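Local structure of SPbeta prophage-derived uncharacterized protein YopT (Bacillus subtilis, 2DLB) at residues A[45-48]-A[49-53]. The protein is a prophage-derived protein of unknown function that forms a homodimer. Numbering follows the deposited sequence.
Sequences FLKA and DGSVE
Lys47 NZ is held by two partners: Glu53 OE1, across the hairpin, at 3.0 Å in a salt bridge, and a water that also bonds weakly to Val52 O. The ammonium meets the carboxylate from above its plane. A bend at chi3 (-68°) in an otherwise extended lysine chain carries CE unusually close to Ser51 OG (2.9 Å) and NZ on to the carboxylate, while the extended glutamate crosses it obliquely.

The backbone beneath is a textbook 3:5 hairpin, a type I turn with a G1 bulge. Gly50 N closes the turn on Lys47 O at 2.9 Å, and Lys47 N reaches Ser51 O, also at 2.9 Å. Gly50, with its positive phi of 91°, occupies the bulge position. Within the loop, Asp49 OD1 takes two bonds: Ser51 N at 3.0 Å, from above the carboxylate plane, making an Asx turn, and Ser51 OG at 2.8 Å, on the syn lone pair of OD1.

Phe45 and Glu53 then pair as a hydrogen-bonded antiparallel couple. On the face of Leu46 and Val52, CD1 of Leu46 touches CG2 of Val52 at 3.8 Å. Phe45 packs on Leu10 and Leu12 of strand 3-19, and its strand continues the sheet into the second subunit.

Two polar links thus act at different places: Asp49 OD1 holds the backbone and hydroxyl of Ser51 together, while the off-plane salt bridge, its amine shared with water, is probably the more adaptable tie.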
loop_
_atom_site.group_PDB
_atom_site.type_symbol
_atom_site.label_atom_id
_atom_site.label_comp_id
_atom_site.label_asym_id
_atom_site.label_seq_id
_atom_site.Cartn_x
_atom_site.Cartn_y
_atom_site.Cartn_z
ATOM N N PHE A 45 -3.598 5.336 -4.532
ATOM C CA PHE A 45 -2.510 6.244 -4.182
ATOM C C PHE A 45 -2.863 7.663 -4.621
ATOM O O PHE A 45 -3.253 7.867 -5.764
ATOM C CB PHE A 45 -1.197 5.838 -4.837
ATOM C CG PHE A 45 -0.647 4.562 -4.241
ATOM C CD1 PHE A 45 -1.078 3.354 -4.652
ATOM C CD2 PHE A 45 0.277 4.656 -3.214
ATOM C CE1 PHE A 45 -0.611 2.201 -4.057
ATOM C CE2 PHE A 45 0.752 3.498 -2.642
ATOM C CZ PHE A 45 0.321 2.270 -3.045
ATOM N N LEU A 46 -2.704 8.641 -3.732
ATOM C CA LEU A 46 -2.761 10.064 -4.013
ATOM C C LEU A 46 -1.338 10.467 -4.411
ATOM O O LEU A 46 -0.446 10.622 -3.567
ATOM C CB LEU A 46 -3.240 10.835 -2.813
ATOM C CG LEU A 46 -3.252 12.371 -2.979
ATOM C CD1 LEU A 46 -4.128 12.809 -4.124
ATOM C CD2 LEU A 46 -3.714 12.981 -1.661
ATOM N N LYS A 47 -1.095 10.574 -5.726
ATOM C CA LYS A 47 0.238 10.786 -6.268
ATOM C C LYS A 47 0.658 12.223 -6.044
ATOM O O LYS A 47 -0.128 13.097 -5.668
ATOM C CB LYS A 47 0.222 10.357 -7.742
ATOM C CG LYS A 47 0.015 8.886 -7.953
ATOM C CD LYS A 47 -0.121 8.354 -9.361
ATOM C CE LYS A 47 -1.355 8.762 -10.097
ATOM N NZ LYS A 47 -1.332 8.133 -11.484
ATOM N N ALA A 48 1.944 12.463 -6.256
ATOM C CA ALA A 48 2.531 13.776 -6.003
ATOM C C ALA A 48 1.803 14.854 -6.790
ATOM O O ALA A 48 1.684 15.974 -6.272
ATOM C CB ALA A 48 4.009 13.800 -6.334
ATOM N N ASP A 49 1.345 14.599 -7.996
ATOM C CA ASP A 49 0.664 15.588 -8.796
ATOM C C ASP A 49 -0.816 15.747 -8.425
ATOM O O ASP A 49 -1.512 16.572 -9.037
ATOM C CB ASP A 49 0.769 15.283 -10.275
ATOM C CG ASP A 49 0.173 13.974 -10.745
ATOM O OD1 ASP A 49 -0.533 13.339 -9.974
ATOM O OD2 ASP A 49 0.392 13.640 -11.951
ATOM N N GLY A 50 -1.292 15.030 -7.412
ATOM C CA GLY A 50 -2.663 15.153 -6.965
ATOM C C GLY A 50 -3.645 14.214 -7.600
ATOM O O GLY A 50 -4.804 14.172 -7.160
ATOM N N SER A 51 -3.213 13.462 -8.618
ATOM C CA SER A 51 -4.098 12.475 -9.199
ATOM C C SER A 51 -4.139 11.221 -8.335
ATOM O O SER A 51 -3.197 10.964 -7.615
ATOM C CB SER A 51 -3.638 12.154 -10.611
ATOM O OG SER A 51 -2.441 11.441 -10.653
ATOM N N VAL A 52 -5.229 10.497 -8.435
ATOM C CA VAL A 52 -5.432 9.268 -7.658
ATOM C C VAL A 52 -5.444 8.099 -8.605
ATOM O O VAL A 52 -6.159 8.126 -9.625
ATOM C CB VAL A 52 -6.726 9.373 -6.846
ATOM C CG1 VAL A 52 -7.008 8.011 -6.211
ATOM C CG2 VAL A 52 -6.621 10.515 -5.835
ATOM N N GLU A 53 -4.683 7.078 -8.292
ATOM C CA GLU A 53 -4.653 5.865 -9.099
ATOM C C GLU A 53 -5.067 4.665 -8.233
ATOM O O GLU A 53 -4.522 4.476 -7.140
ATOM C CB GLU A 53 -3.293 5.637 -9.722
ATOM C CG GLU A 53 -3.241 4.493 -10.707
ATOM C CD GLU A 53 -1.960 4.317 -11.484
ATOM O OE1 GLU A 53 -1.035 5.127 -11.237
ATOM O OE2 GLU A 53 -1.893 3.355 -12.293
HETATM O O HOH W 1 -4.231 8.149 -11.874
#